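Local coordinates for protein alpha-1,3-glucanase (Paenibacillus glycanilyticus, PDB 6K0P) that hydrolyses alpha-1,3-glucan as a glycoside hydrolase of family 87, binding alpha-1,3-linked sugars such as nigerose, at residues 427-441 against 473-487. The protein carries 1 engineered substitution. Residues are numbered along the deposited sequence; the frame is centred on the assembly and turned at random. Where two conformers were deposited one is given.
Sequences FGDQDTVIDGATLDR and AIKNILIKNVDINNP. With ACY (acetic acid), chain L.
Asp435 and Asn481 lie side by side at a corner of the parallel beta-helix, where two successive coils run in register. Asn481 ND2 gives a hydrogen bond of 2.9 Å to Asp435 OD1, lying in the plane of its own amide but meeting the oxygen on the syn side from well out of the carboxylate plane, the two groups being turned 49° apart. With CG anti to the backbone N (chi1 174°), Asp435 swings its acid across to the neighbouring coil, and its other oxygen, OD2, takes a bond from Gln400 on the preceding one. A similar pair forms further along, where Asp440 lies directly opposite Asn485: Asn485 ND2 meets Asp440 OD1 at 2.9 Å, again syn but less far out of plane, with the flat groups 48° apart; Tyr403 holds Asp440 OD2, and Asn485 OD1 passes the chain on to Asn515.

On either side of the corner, strands 432-435 and 437-440 pair in parallel with 475-480 and 482-485. Ile434, Ala437 and Leu439 stack on Ile479, Val482 and Ile484 on the buried face; Ala437 CB sits 4.1 Å from Val482 CG2.

At the N-terminal ends of the two segments, Ile477 CD1 rides over one face of the Phe427 ring, 3.8 Å from its centroid, a CH-pi contact, while Ile474 CD1 touches Phe427 CE2 at 3.9 Å. Beyond it, Asn476 ND2 reaches a lone pair of Gly428 O at 2.9 Å, and the extended Lys475 puts NZ 2.8 Å from Asp429 OD1, a salt bridge near the surface.

The coils are thus joined by apolar stacking within, and outside by polar ladders in which both carboxylate oxygens of Asp435 and Asp440 are engaged, probably keeping those acids ionised.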
loop_
_atom_site.group_PDB
_atom_site.type_symbol
_atom_site.label_atom_id
_atom_site.label_comp_id
_atom_site.label_asym_id
_atom_site.label_seq_id
_atom_site.Cartn_x
_atom_site.Cartn_y
_atom_site.Cartn_z
ATOM N N PHE A 427 -12.298 4.811 19.702
ATOM C CA PHE A 427 -11.145 5.624 20.055
ATOM C C PHE A 427 -11.133 5.899 21.554
ATOM O O PHE A 427 -12.182 5.989 22.197
ATOM C CB PHE A 427 -11.136 6.940 19.267
ATOM C CG PHE A 427 -10.825 6.747 17.813
ATOM C CD1 PHE A 427 -9.515 6.632 17.395
ATOM C CD2 PHE A 427 -11.842 6.611 16.878
ATOM C CE1 PHE A 427 -9.211 6.426 16.051
ATOM C CE2 PHE A 427 -11.550 6.401 15.530
ATOM C CZ PHE A 427 -10.228 6.299 15.116
ATOM N N GLY A 428 -9.931 6.033 22.102
ATOM C CA GLY A 428 -9.731 6.234 23.522
ATOM C C GLY A 428 -9.510 7.688 23.890
ATOM O O GLY A 428 -9.899 8.610 23.166
ATOM N N ASP A 429 -8.861 7.891 25.038
ATOM C CA ASP A 429 -8.765 9.214 25.650
ATOM C C ASP A 429 -7.500 9.978 25.284
ATOM O O ASP A 429 -7.347 11.129 25.718
ATOM C CB ASP A 429 -8.893 9.101 27.171
ATOM C CG ASP A 429 -10.319 8.836 27.606
ATOM O OD1 ASP A 429 -11.218 8.800 26.736
ATOM O OD2 ASP A 429 -10.538 8.663 28.821
ATOM N N GLN A 430 -6.596 9.387 24.511
ATOM C CA GLN A 430 -5.404 10.079 24.050
ATOM C C GLN A 430 -5.428 10.151 22.529
ATOM O O GLN A 430 -5.972 9.262 21.860
ATOM C CB GLN A 430 -4.124 9.388 24.566
ATOM C CG GLN A 430 -4.042 9.392 26.094
ATOM C CD GLN A 430 -2.727 8.853 26.650
ATOM O OE1 GLN A 430 -1.876 8.356 25.917
ATOM N NE2 GLN A 430 -2.560 8.959 27.962
ATOM N N ASP A 431 -4.834 11.217 21.993
ATOM C CA ASP A 431 -4.985 11.542 20.578
ATOM C C ASP A 431 -4.490 10.434 19.654
ATOM O O ASP A 431 -3.444 9.811 19.879
ATOM C CB ASP A 431 -4.199 12.806 20.239
ATOM C CG ASP A 431 -4.975 14.072 20.507
ATOM O OD1 ASP A 431 -6.217 14.018 20.658
ATOM O OD2 ASP A 431 -4.326 15.126 20.564
ATOM N N THR A 432 -5.248 10.229 18.582
ATOM C CA THR A 432 -4.767 9.578 17.375
ATOM C C THR A 432 -4.365 10.710 16.445
ATOM O O THR A 432 -5.188 11.578 16.131
ATOM C CB THR A 432 -5.891 8.746 16.768
ATOM O OG1 THR A 432 -6.261 7.710 17.691
ATOM C CG2 THR A 432 -5.456 8.131 15.436
ATOM N N VAL A 433 -3.096 10.732 16.048
ATOM C CA VAL A 433 -2.503 11.890 15.392
ATOM C C VAL A 433 -2.095 11.516 13.976
ATOM O O VAL A 433 -1.382 10.525 13.768
ATOM C CB VAL A 433 -1.287 12.421 16.170
ATOM C CG1 VAL A 433 -0.647 13.598 15.420
ATOM C CG2 VAL A 433 -1.681 12.814 17.583
ATOM N N ILE A 434 -2.547 12.311 13.015
ATOM C CA ILE A 434 -2.036 12.296 11.652
ATOM C C ILE A 434 -1.260 13.600 11.498
ATOM O O ILE A 434 -1.839 14.687 11.582
ATOM C CB ILE A 434 -3.168 12.183 10.617
ATOM C CG1 ILE A 434 -3.768 10.763 10.604
ATOM C CG2 ILE A 434 -2.641 12.532 9.222
ATOM C CD1 ILE A 434 -4.650 10.411 11.785
ATOM N N ASP A 435 0.054 13.512 11.321
ATOM C CA ASP A 435 0.921 14.689 11.344
ATOM C C ASP A 435 1.895 14.631 10.177
ATOM O O ASP A 435 2.873 13.879 10.221
ATOM C CB ASP A 435 1.683 14.768 12.666
ATOM C CG ASP A 435 2.718 15.889 12.687
ATOM O OD1 ASP A 435 2.631 16.829 11.872
ATOM O OD2 ASP A 435 3.634 15.815 13.527
ATOM N N GLY A 436 1.643 15.443 9.154
ATOM C CA GLY A 436 2.532 15.474 8.011
ATOM C C GLY A 436 2.146 14.433 6.985
ATOM O O GLY A 436 2.558 13.277 7.085
ATOM N N ALA A 437 1.328 14.811 6.014
ATOM C CA ALA A 437 0.880 13.846 5.025
ATOM C C ALA A 437 0.619 14.557 3.710
ATOM O O ALA A 437 0.105 15.676 3.694
ATOM C CB ALA A 437 -0.396 13.129 5.491
ATOM N N THR A 438 0.991 13.914 2.612
ATOM C CA THR A 438 0.602 14.369 1.285
ATOM C C THR A 438 -0.232 13.270 0.661
ATOM O O THR A 438 0.182 12.108 0.662
ATOM C CB THR A 438 1.825 14.680 0.420
ATOM O OG1 THR A 438 2.591 15.708 1.069
ATOM C CG2 THR A 438 1.397 15.162 -0.964
ATOM N N LEU A 439 -1.420 13.628 0.171
ATOM C CA LEU A 439 -2.357 12.666 -0.406
ATOM C C LEU A 439 -2.710 13.157 -1.802
ATOM O O LEU A 439 -3.363 14.199 -1.950
ATOM C CB LEU A 439 -3.616 12.528 0.450
ATOM C CG LEU A 439 -3.388 12.111 1.904
ATOM C CD1 LEU A 439 -4.692 12.209 2.687
ATOM C CD2 LEU A 439 -2.815 10.700 2.003
ATOM N N ASP A 440 -2.280 12.412 -2.823
ATOM C CA ASP A 440 -2.455 12.809 -4.218
ATOM C C ASP A 440 -3.473 11.894 -4.874
ATOM O O ASP A 440 -3.287 10.674 -4.909
ATOM C CB ASP A 440 -1.137 12.702 -4.986
ATOM C CG ASP A 440 -0.124 13.749 -4.577
ATOM O OD1 ASP A 440 -0.508 14.698 -3.860
ATOM O OD2 ASP A 440 1.056 13.621 -4.984
ATOM N N ARG A 441 -4.546 12.476 -5.400
ATOM C CA ARG A 441 -5.518 11.711 -6.179
ATOM C C ARG A 441 -6.080 10.534 -5.377
ATOM O O ARG A 441 -6.128 9.392 -5.851
ATOM C CB ARG A 441 -4.932 11.255 -7.524
ATOM C CG ARG A 441 -4.456 12.407 -8.426
ATOM C CD ARG A 441 -3.650 11.922 -9.655
ATOM N NE ARG A 441 -2.543 11.069 -9.230
ATOM C CZ ARG A 441 -1.357 11.514 -8.824
ATOM N NH1 ARG A 441 -1.088 12.816 -8.817
ATOM N NH2 ARG A 441 -0.436 10.651 -8.413
ATOM N N ALA A 473 -17.098 5.033 20.177
ATOM C CA ALA A 473 -16.656 6.395 20.454
ATOM C C ALA A 473 -15.715 6.902 19.370
ATOM O O ALA A 473 -14.795 6.203 18.934
ATOM C CB ALA A 473 -15.945 6.443 21.807
ATOM N N ILE A 474 -15.941 8.146 18.957
ATOM C CA ILE A 474 -15.122 8.831 17.965
ATOM C C ILE A 474 -14.639 10.129 18.602
ATOM O O ILE A 474 -15.420 11.081 18.779
ATOM C CB ILE A 474 -15.878 9.047 16.639
ATOM C CG1 ILE A 474 -15.139 10.029 15.730
ATOM C CG2 ILE A 474 -17.330 9.496 16.876
ATOM C CD1 ILE A 474 -13.888 9.448 15.094
ATOM N N LYS A 475 -13.368 10.159 18.990
ATOM C CA LYS A 475 -12.871 11.253 19.812
ATOM C C LYS A 475 -11.357 11.324 19.721
ATOM O O LYS A 475 -10.681 10.330 19.437
ATOM C CB LYS A 475 -13.303 11.108 21.281
ATOM C CG LYS A 475 -12.984 9.743 21.908
ATOM C CD LYS A 475 -13.352 9.729 23.391
ATOM C CE LYS A 475 -13.311 8.326 23.972
ATOM N NZ LYS A 475 -13.655 8.321 25.436
ATOM N N ASN A 476 -10.830 12.523 19.977
ATOM C CA ASN A 476 -9.394 12.733 20.134
ATOM C C ASN A 476 -8.639 12.373 18.854
ATOM O O ASN A 476 -7.811 11.464 18.820
ATOM C CB ASN A 476 -8.870 11.984 21.364
ATOM C CG ASN A 476 -9.534 12.463 22.633
ATOM O OD1 ASN A 476 -9.573 13.665 22.889
ATOM N ND2 ASN A 476 -10.105 11.541 23.406
ATOM N N ILE A 477 -8.961 13.116 17.796
ATOM C CA ILE A 477 -8.379 12.956 16.467
ATOM C C ILE A 477 -7.755 14.288 16.096
ATOM O O ILE A 477 -8.448 15.311 16.080
ATOM C CB ILE A 477 -9.450 12.589 15.429
ATOM C CG1 ILE A 477 -10.235 11.343 15.857
ATOM C CG2 ILE A 477 -8.824 12.449 14.037
ATOM C CD1 ILE A 477 -9.414 10.088 15.951
ATOM N N LEU A 478 -6.459 14.281 15.796
ATOM C CA LEU A 478 -5.735 15.481 15.397
ATOM C C LEU A 478 -5.146 15.244 14.013
ATOM O O LEU A 478 -4.348 14.317 13.831
ATOM C CB LEU A 478 -4.638 15.808 16.411
ATOM C CG LEU A 478 -3.736 16.979 16.041
ATOM C CD1 LEU A 478 -4.571 18.227 15.864
ATOM C CD2 LEU A 478 -2.662 17.207 17.106
ATOM N N ILE A 479 -5.556 16.057 13.042
ATOM C CA ILE A 479 -5.089 15.956 11.659
ATOM C C ILE A 479 -4.349 17.250 11.367
ATOM O O ILE A 479 -4.963 18.322 11.340
ATOM C CB ILE A 479 -6.250 15.760 10.671
ATOM C CG1 ILE A 479 -6.973 14.433 10.934
ATOM C CG2 ILE A 479 -5.752 15.840 9.221
ATOM C CD1 ILE A 479 -8.383 14.361 10.377
ATOM N N LYS A 480 -3.038 17.171 11.163
ATOM C CA LYS A 480 -2.276 18.397 10.996
ATOM C C LYS A 480 -1.187 18.235 9.950
ATOM O O LYS A 480 -0.631 17.147 9.767
ATOM C CB LYS A 480 -1.700 18.897 12.327
ATOM C CG LYS A 480 -0.768 17.946 13.042
ATOM C CD LYS A 480 -0.253 18.593 14.332
ATOM C CE LYS A 480 0.541 17.621 15.184
ATOM N NZ LYS A 480 1.066 18.282 16.427
ATOM N N ASN A 481 -0.899 19.344 9.260
ATOM C CA ASN A 481 0.199 19.431 8.293
ATOM C C ASN A 481 -0.017 18.483 7.109
ATOM O O ASN A 481 0.803 17.616 6.806
ATOM C CB ASN A 481 1.550 19.213 8.983
ATOM C CG ASN A 481 1.751 20.172 10.136
ATOM O OD1 ASN A 481 1.605 21.378 9.970
ATOM N ND2 ASN A 481 2.056 19.641 11.317
ATOM N N VAL A 482 -1.144 18.668 6.431
ATOM C CA VAL A 482 -1.563 17.768 5.362
ATOM C C VAL A 482 -1.777 18.562 4.084
ATOM O O VAL A 482 -2.451 19.597 4.093
ATOM C CB VAL A 482 -2.842 16.997 5.731
ATOM C CG1 VAL A 482 -3.251 16.076 4.565
ATOM C CG2 VAL A 482 -2.635 16.187 6.985
ATOM N N ASP A 483 -1.232 18.060 2.986
ATOM C CA ASP A 483 -1.515 18.592 1.662
ATOM C C ASP A 483 -2.309 17.550 0.890
ATOM O O ASP A 483 -1.854 16.411 0.724
ATOM C CB ASP A 483 -0.224 18.945 0.935
ATOM C CG ASP A 483 0.502 20.083 1.601
ATOM O OD1 ASP A 483 -0.142 21.120 1.839
ATOM O OD2 ASP A 483 1.695 19.932 1.926
ATOM N N ILE A 484 -3.488 17.941 0.420
ATOM C CA ILE A 484 -4.391 17.055 -0.309
ATOM C C ILE A 484 -4.499 17.613 -1.720
ATOM O O ILE A 484 -5.074 18.692 -1.933
ATOM C CB ILE A 484 -5.763 16.956 0.367
ATOM C CG1 ILE A 484 -5.617 16.257 1.723
ATOM C CG2 ILE A 484 -6.744 16.213 -0.522
ATOM C CD1 ILE A 484 -6.846 16.361 2.618
ATOM N N ASN A 485 -3.928 16.903 -2.683
ATOM C CA ASN A 485 -3.829 17.395 -4.050
ATOM C C ASN A 485 -4.740 16.582 -4.951
ATOM O O ASN A 485 -4.630 15.352 -4.993
ATOM C CB ASN A 485 -2.387 17.295 -4.543
ATOM C CG ASN A 485 -1.448 18.139 -3.721
ATOM O OD1 ASN A 485 -1.678 19.336 -3.536
ATOM N ND2 ASN A 485 -0.395 17.520 -3.204
ATOM N N ASN A 486 -5.628 17.271 -5.666
ATOM C CA ASN A 486 -6.488 16.659 -6.668
ATOM C C ASN A 486 -7.211 15.414 -6.148
ATOM O O ASN A 486 -7.191 14.362 -6.796
ATOM C CB ASN A 486 -5.670 16.329 -7.911
ATOM C CG ASN A 486 -6.524 15.976 -9.117
ATOM O OD1 ASN A 486 -7.715 16.289 -9.171
ATOM N ND2 ASN A 486 -5.913 15.312 -10.095
ATOM N N PRO A 487 -7.853 15.489 -4.980
ATOM C CA PRO A 487 -8.632 14.334 -4.521
ATOM C C PRO A 487 -9.753 14.068 -5.510
ATOM O O PRO A 487 -10.244 14.988 -6.171
ATOM C CB PRO A 487 -9.190 14.795 -3.173
ATOM C CG PRO A 487 -9.338 16.278 -3.327
ATOM C CD PRO A 487 -8.159 16.699 -4.187
HETATM C C ACY L . -6.882 5.607 27.093
HETATM O O ACY L . -5.759 5.866 26.525
HETATM O OXT ACY L . -7.988 5.899 26.652
HETATM C CH3 ACY L . -6.718 4.873 28.439
HETATM O O HOH W 1 -7.837 8.622 19.708
HETATM O O HOH W 2 -7.343 15.316 22.693
HETATM O O HOH W 3 3.161 18.385 0.093
HETATM O O HOH W 4 -2.757 15.179 -9.832
#